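Local coordinates for cytokinin riboside 5'-monophosphate phosphoribohydrolase (Corynebacterium glutamicum, PDB 5ZBL), which belongs to the possible lysine decarboxylase family of the SLOG clan and folds as a Rossmann-like parallel beta sheet flanked by helices, paired as two chains, at residues A[73-76]-A[77-80]; A[97-100]-A[101-105]; A[146-149]-A[150-153]. All blocks are in the same frame, centred on the assembly; numbering follows the deposited sequence.

Contact 1: residues A[73-76]-A[77-80]; sequences ITES and LMKG
T74 is the N-cap of helix 75-79, its OG1 accepting from L77 N; this short helix follows strand 69-74 in a beta-alpha-beta unit continuing to strand 89-93. The evidence is a bond from L77 N to T74 OG1 of 3.2 Å with an N-H...O angle of 166°. A chi1 of 62° places OG1 between the backbone N and the carbonyl carbon of T74, facing the first helical turn. Followed outward, L77 packs CB on I73 CG1 at 3.9 Å, brings CG to 3.5 Å from T74 OG1, and keeps CD1 at 3.9 Å from that same oxygen. The leucine runs obliquely across the capping hydroxyl as an apolar cover, and it also packs on L132 of the second subunit. I73 meets M78 at about a right angle, with CG2 lying 4.1 Å from SD, and both side chains touch I92 of strand 89-93. The helical bond K79 N to E75 O is short, 2.7 Å, and nearly straight. On the exposed side E75, bent at chi2, turns its carboxylate toward K79: OE1 lies 3.6 Å from CD and 3.7 Å from NZ, a long salt bridge.

Contact 2: residues A[97-100]-A[101-105]; sequences HIRK and RRMAE
H97 and R101 both carry CG anti to the backbone N (chi1 -172° and -170°), which sends the imidazole and the arginine chain out from the same side of helix 96-106. They lie side by side, pointing the same way, until R101 bends at chi3 and brings NH2 to 4.0 Å from H97 CE1. The ring and guanidinium planes are turned 77° apart, and the approach is oblique. A bound sulfate, probably from the crystallisation liquor, lies about 3 Å from the H97 side chain; such ions often mark pockets.

On roughly the other side of the helix, the inner face toward the sheet, R99 and M103 meet. R99 is extended from CG to NE, whereas M103 bends at chi3 so that its methyl CE comes over one face of the guanidinium group, 4.1 Å from R99 CD. M103 CG also sits 3.3 Å from R99 O, close against the carbonyl that accepts M103 N at 3.0 Å. The rotation of the R99 guanidinium is fixed by two further hydrogen bonds, NE to V72 O and NH2 to G48 O.

K100 is extended beyond CG, and its NZ makes salt bridges with E121, with E125 and with E125 of the second subunit; it also bonds a glycerol.

The backbone confirms regular alpha-helical geometry: R101 N to H97 O is 3.0 Å and almost perfectly straight, and R102 N to I98 O is 2.9 Å. Side chains spaced i to i+4 thus pair along the helix. E121, the partner of K100, lies inside the PGGxGTxxE sequence signature of LOG-like proteins, just before its last residue, E122, which M103 touches. Both contacts tie helix 96-106 to that family motif, and K100 ties it to the dimer interface.

Contact 3: residues A[146-149]-A[150-153]; sequences GFWQ and PLLE
W148 O accepts L152 N at 3.2 Å, nearly along its C=O axis, where the type I turn from G146 to Q149, closed by Q149 N to G146 O at 3.0 Å, runs into helix 149-160. The next helical bond, E153 N to Q149 O, is 3.1 Å long.

The indole of W148 and the chain of L151 lie side by side and point the same way. L151 reaches it with CD2, which stands 3.7 Å from CE3 and 3.9 Å from CZ3 and approaches the ring obliquely. F147 covers one indole face, its CD1 3.4 Å above the plane and over the centre. The cluster extends to L120 of helix 117-130 and to M154 of the second subunit.

On the exposed side, Q149 bends at chi2 (-62°) and folds its amide back toward L152: OE1 and NE2 both lie 4.0 Å from CD1. That amide is held by D143, whose OD2 accepts from Q149 NE2 while OD1 accepts from W148 N.

P150 brings no N-H, yet as the second residue of the helix it breaks none of these bonds. The chemistry implies two kinds of hold on the helix start: D143 bonds the turn through W148 N and Q149 NE2, while the apolar side, F147, W148 and L151, packs on M154 of the second subunit.

Overall arrangement
Contacts 1 and 2 form one neighbourhood, their centres 15 Å apart, joined through R99: its NE lies 3.8 Å from I73 CA, its NH1 3.9 Å from L77 CD1, and its CB 4.1 Å from T74 CG2. Sulfate is found by both, about 4 Å from the T74 side chain and about 3 Å from that of H97; such ions probably come from the crystallisation liquor but may mark a pocket. Contact 3 stands apart, with centres 26 Å from contact 2 and 31 Å from contact 1, and it lies on the opposite side of the chain's centre from contact 2. All three nevertheless reach the second subunit.

Contact 1: residues A[73-76]-A[77-80]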
loop_
_atom_site.group_PDB
_atom_site.type_symbol
_atom_site.label_atom_id
_atom_site.label_comp_id
_atom_site.label_asym_id
_atom_site.label_seq_id
_atom_site.Cartn_x
_atom_site.Cartn_y
_atom_site.Cartn_z
ATOM N N ILE A 73 2.748 -0.747 17.934
ATOM C CA ILE A 73 2.019 -1.964 17.691
ATOM C C ILE A 73 0.588 -1.770 18.161
ATOM O O ILE A 73 0.293 -0.804 18.841
ATOM C CB ILE A 73 2.734 -3.109 18.433
ATOM C CG1 ILE A 73 2.307 -4.469 17.891
ATOM C CG2 ILE A 73 2.518 -3.022 19.943
ATOM C CD1 ILE A 73 3.280 -5.572 18.259
ATOM N N THR A 74 -0.322 -2.662 17.767
ATOM C CA THR A 74 -1.748 -2.605 18.194
ATOM C C THR A 74 -2.026 -3.660 19.223
ATOM O O THR A 74 -1.270 -4.628 19.316
ATOM C CB THR A 74 -2.687 -2.915 17.039
ATOM O OG1 THR A 74 -2.438 -4.260 16.586
ATOM C CG2 THR A 74 -2.471 -1.945 15.872
ATOM N N GLU A 75 -3.123 -3.497 19.977
ATOM C CA GLU A 75 -3.596 -4.557 20.891
ATOM C C GLU A 75 -3.759 -5.892 20.183
ATOM O O GLU A 75 -3.313 -6.906 20.715
ATOM C CB GLU A 75 -4.919 -4.190 21.607
ATOM C CG GLU A 75 -4.758 -3.866 23.080
ATOM C CD GLU A 75 -4.327 -5.049 23.912
ATOM O OE1 GLU A 75 -5.174 -5.895 24.258
ATOM O OE2 GLU A 75 -3.134 -5.125 24.235
ATOM N N SER A 76 -4.400 -5.894 19.002
ATOM C CA SER A 76 -4.587 -7.149 18.239
ATOM C C SER A 76 -3.302 -7.923 18.078
ATOM O O SER A 76 -3.183 -9.021 18.588
ATOM C CB SER A 76 -5.198 -6.898 16.865
ATOM O OG SER A 76 -6.604 -7.027 16.926
ATOM N N LEU A 77 -2.323 -7.328 17.398
ATOM C CA LEU A 77 -1.007 -7.976 17.166
ATOM C C LEU A 77 -0.290 -8.311 18.479
ATOM O O LEU A 77 0.395 -9.325 18.569
ATOM C CB LEU A 77 -0.100 -7.097 16.301
ATOM C CG LEU A 77 -0.608 -6.659 14.913
ATOM C CD1 LEU A 77 0.358 -5.660 14.310
ATOM C CD2 LEU A 77 -0.832 -7.827 13.946
ATOM N N MET A 78 -0.487 -7.471 19.501
ATOM C CA MET A 78 0.087 -7.681 20.831
ATOM C C MET A 78 -0.481 -8.900 21.536
ATOM O O MET A 78 0.281 -9.667 22.116
ATOM C CB MET A 78 -0.141 -6.454 21.727
ATOM C CG MET A 78 0.710 -6.436 22.988
ATOM S SD MET A 78 2.436 -6.152 22.546
ATOM C CE MET A 78 3.268 -6.809 24.002
ATOM N N LYS A 79 -1.807 -9.058 21.526
ATOM C CA LYS A 79 -2.435 -10.284 22.057
ATOM C C LYS A 79 -1.941 -11.497 21.264
ATOM O O LYS A 79 -1.966 -12.610 21.780
ATOM C CB LYS A 79 -3.977 -10.251 21.963
ATOM C CG LYS A 79 -4.726 -9.547 23.083
ATOM C CD LYS A 79 -6.070 -8.991 22.589
ATOM C CE LYS A 79 -7.238 -9.327 23.508
ATOM N NZ LYS A 79 -6.953 -9.064 24.945
ATOM N N GLY A 80 -1.528 -11.288 20.010
ATOM C CA GLY A 80 -0.847 -12.323 19.235
ATOM C C GLY A 80 0.550 -12.765 19.675
ATOM O O GLY A 80 1.165 -13.564 18.971
#

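Contact 2: residues A[97-100]-A[101-105]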
loop_
_atom_site.group_PDB
_atom_site.type_symbol
_atom_site.label_atom_id
_atom_site.label_comp_id
_atom_site.label_asym_id
_atom_site.label_seq_id
_atom_site.Cartn_x
_atom_site.Cartn_y
_atom_site.Cartn_z
ATOM N N HIS A 97 -4.849 1.993 12.098
ATOM C CA HIS A 97 -4.853 3.388 11.665
ATOM C C HIS A 97 -3.916 4.220 12.536
ATOM O O HIS A 97 -3.010 4.897 12.044
ATOM C CB HIS A 97 -6.285 3.941 11.801
ATOM C CG HIS A 97 -6.501 5.308 11.213
ATOM N ND1 HIS A 97 -7.285 6.261 11.831
ATOM C CD2 HIS A 97 -6.092 5.859 10.049
ATOM C CE1 HIS A 97 -7.349 7.344 11.074
ATOM N NE2 HIS A 97 -6.632 7.125 9.987
ATOM N N ILE A 98 -4.167 4.154 13.845
ATOM C CA ILE A 98 -3.464 4.945 14.820
ATOM C C ILE A 98 -2.008 4.472 14.749
ATOM O O ILE A 98 -1.079 5.304 14.707
ATOM C CB ILE A 98 -4.127 4.847 16.226
ATOM C CG1 ILE A 98 -5.528 5.492 16.192
ATOM C CG2 ILE A 98 -3.312 5.589 17.285
ATOM C CD1 ILE A 98 -6.406 5.129 17.379
ATOM N N ARG A 99 -1.788 3.161 14.616
ATOM C CA ARG A 99 -0.402 2.717 14.536
ATOM C C ARG A 99 0.406 3.473 13.435
ATOM O O ARG A 99 1.484 4.019 13.701
ATOM C CB ARG A 99 -0.360 1.241 14.326
ATOM C CG ARG A 99 1.001 0.652 14.485
ATOM C CD ARG A 99 1.031 -0.551 13.644
ATOM N NE ARG A 99 2.113 -1.441 13.929
ATOM C CZ ARG A 99 2.368 -2.500 13.173
ATOM N NH1 ARG A 99 1.623 -2.745 12.079
ATOM N NH2 ARG A 99 3.378 -3.312 13.512
ATOM N N LYS A 100 -0.162 3.569 12.236
ATOM C CA LYS A 100 0.521 4.172 11.091
ATOM C C LYS A 100 0.641 5.673 11.234
ATOM O O LYS A 100 1.692 6.245 10.916
ATOM C CB LYS A 100 -0.229 3.934 9.807
ATOM C CG LYS A 100 -0.457 2.509 9.437
ATOM C CD LYS A 100 -1.081 2.511 8.053
ATOM C CE LYS A 100 -1.956 1.329 7.770
ATOM N NZ LYS A 100 -2.492 1.517 6.389
ATOM N N ARG A 101 -0.407 6.316 11.716
ATOM C CA ARG A 101 -0.269 7.730 12.047
ATOM C C ARG A 101 0.901 7.994 13.043
ATOM O O ARG A 101 1.700 8.912 12.835
ATOM C CB ARG A 101 -1.579 8.268 12.567
ATOM C CG ARG A 101 -1.630 9.779 12.718
ATOM C CD ARG A 101 -2.749 10.187 13.676
ATOM N NE ARG A 101 -4.071 10.155 13.049
ATOM C CZ ARG A 101 -4.559 11.094 12.243
ATOM N NH1 ARG A 101 -3.845 12.166 11.926
ATOM N NH2 ARG A 101 -5.782 10.951 11.735
ATOM N N ARG A 102 1.023 7.174 14.090
ATOM C CA ARG A 102 2.044 7.378 15.098
ATOM C C ARG A 102 3.479 7.148 14.613
ATOM O O ARG A 102 4.407 7.919 14.972
ATOM C CB ARG A 102 1.796 6.543 16.361
ATOM C CG ARG A 102 1.090 7.297 17.463
ATOM C CD ARG A 102 1.878 8.514 17.968
ATOM N NE ARG A 102 2.685 8.219 19.134
ATOM C CZ ARG A 102 3.339 9.139 19.839
ATOM N NH1 ARG A 102 4.037 8.762 20.902
ATOM N NH2 ARG A 102 3.308 10.428 19.495
ATOM N N MET A 103 3.644 6.091 13.826
ATOM C CA MET A 103 4.901 5.820 13.134
ATOM C C MET A 103 5.322 7.006 12.261
ATOM O O MET A 103 6.481 7.416 12.285
ATOM C CB MET A 103 4.788 4.539 12.322
ATOM C CG MET A 103 4.652 3.323 13.212
ATOM S SD MET A 103 5.083 1.785 12.400
ATOM C CE MET A 103 3.663 1.597 11.345
ATOM N N ALA A 104 4.373 7.578 11.541
ATOM C CA ALA A 104 4.678 8.763 10.724
ATOM C C ALA A 104 5.041 9.947 11.605
ATOM O O ALA A 104 6.035 10.641 11.333
ATOM C CB ALA A 104 3.509 9.135 9.803
ATOM N N GLU A 105 4.232 10.198 12.639
ATOM C CA GLU A 105 4.472 11.367 13.506
ATOM C C GLU A 105 5.824 11.349 14.210
ATOM O O GLU A 105 6.437 12.408 14.368
ATOM C CB GLU A 105 3.391 11.520 14.555
ATOM C CG GLU A 105 2.114 12.146 14.021
ATOM C CD GLU A 105 0.877 11.851 14.876
ATOM O OE1 GLU A 105 1.005 11.229 15.957
ATOM O OE2 GLU A 105 -0.242 12.241 14.457
#

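Contact 3: residues A[146-149]-A[150-153]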
loop_
_atom_site.group_PDB
_atom_site.type_symbol
_atom_site.label_atom_id
_atom_site.label_comp_id
_atom_site.label_asym_id
_atom_site.label_seq_id
_atom_site.Cartn_x
_atom_site.Cartn_y
_atom_site.Cartn_z
ATOM N N GLY A 146 19.110 -4.886 -5.631
ATOM C CA GLY A 146 18.128 -4.375 -6.566
ATOM C C GLY A 146 16.689 -4.781 -6.252
ATOM O O GLY A 146 15.881 -4.874 -7.166
ATOM N N PHE A 147 16.369 -4.994 -4.969
ATOM C CA PHE A 147 15.008 -5.353 -4.537
ATOM C C PHE A 147 13.895 -4.444 -5.074
ATOM O O PHE A 147 12.827 -4.895 -5.478
ATOM C CB PHE A 147 14.930 -5.337 -3.015
ATOM C CG PHE A 147 13.591 -5.692 -2.492
ATOM C CD1 PHE A 147 12.634 -4.707 -2.291
ATOM C CD2 PHE A 147 13.287 -6.995 -2.191
ATOM C CE1 PHE A 147 11.375 -5.029 -1.844
ATOM C CE2 PHE A 147 12.041 -7.325 -1.705
ATOM C CZ PHE A 147 11.082 -6.355 -1.549
ATOM N N TRP A 148 14.135 -3.155 -5.026
ATOM C CA TRP A 148 13.110 -2.234 -5.420
ATOM C C TRP A 148 13.081 -1.971 -6.925
ATOM O O TRP A 148 12.197 -1.295 -7.391
ATOM C CB TRP A 148 13.219 -0.941 -4.630
ATOM C CG TRP A 148 12.956 -1.130 -3.234
ATOM C CD1 TRP A 148 13.857 -1.079 -2.231
ATOM C CD2 TRP A 148 11.694 -1.394 -2.640
ATOM N NE1 TRP A 148 13.243 -1.291 -1.038
ATOM C CE2 TRP A 148 11.908 -1.497 -1.251
ATOM C CE3 TRP A 148 10.388 -1.521 -3.140
ATOM C CZ2 TRP A 148 10.871 -1.738 -0.340
ATOM C CZ3 TRP A 148 9.342 -1.771 -2.240
ATOM C CH2 TRP A 148 9.599 -1.865 -0.838
ATOM N N GLN A 149 13.985 -2.554 -7.702
ATOM C CA GLN A 149 14.038 -2.186 -9.130
ATOM C C GLN A 149 12.732 -2.450 -9.911
ATOM O O GLN A 149 12.308 -1.591 -10.697
ATOM C CB GLN A 149 15.290 -2.759 -9.830
ATOM C CG GLN A 149 16.600 -2.090 -9.336
ATOM C CD GLN A 149 16.665 -0.605 -9.612
ATOM O OE1 GLN A 149 16.226 -0.156 -10.651
ATOM N NE2 GLN A 149 17.228 0.161 -8.693
ATOM N N PRO A 150 12.072 -3.598 -9.664
ATOM C CA PRO A 150 10.822 -3.830 -10.381
ATOM C C PRO A 150 9.659 -2.865 -10.030
ATOM O O PRO A 150 8.832 -2.540 -10.883
ATOM C CB PRO A 150 10.469 -5.283 -10.015
ATOM C CG PRO A 150 11.764 -5.911 -9.535
ATOM C CD PRO A 150 12.573 -4.798 -8.955
ATOM N N LEU A 151 9.584 -2.420 -8.789
ATOM C CA LEU A 151 8.597 -1.416 -8.411
ATOM C C LEU A 151 8.878 -0.095 -9.082
ATOM O O LEU A 151 7.953 0.624 -9.428
ATOM C CB LEU A 151 8.595 -1.183 -6.908
ATOM C CG LEU A 151 7.467 -0.261 -6.458
ATOM C CD1 LEU A 151 6.124 -0.986 -6.371
ATOM C CD2 LEU A 151 7.875 0.387 -5.157
ATOM N N LEU A 152 10.150 0.255 -9.219
ATOM C CA LEU A 152 10.497 1.496 -9.892
ATOM C C LEU A 152 10.047 1.463 -11.355
ATOM O O LEU A 152 9.537 2.468 -11.874
ATOM C CB LEU A 152 12.003 1.750 -9.805
ATOM C CG LEU A 152 12.558 2.209 -8.453
ATOM C CD1 LEU A 152 14.019 2.538 -8.688
ATOM C CD2 LEU A 152 11.839 3.410 -7.882
ATOM N N GLU A 153 10.231 0.309 -12.000
ATOM C CA GLU A 153 9.693 0.090 -13.327
ATOM C C GLU A 153 8.197 0.341 -13.357
ATOM O O GLU A 153 7.715 1.105 -14.202
ATOM C CB GLU A 153 9.995 -1.324 -13.824
ATOM C CG GLU A 153 9.593 -1.571 -15.277
ATOM C CD GLU A 153 10.239 -0.579 -16.265
ATOM O OE1 GLU A 153 11.436 -0.220 -16.068
ATOM O OE2 GLU A 153 9.558 -0.175 -17.246
#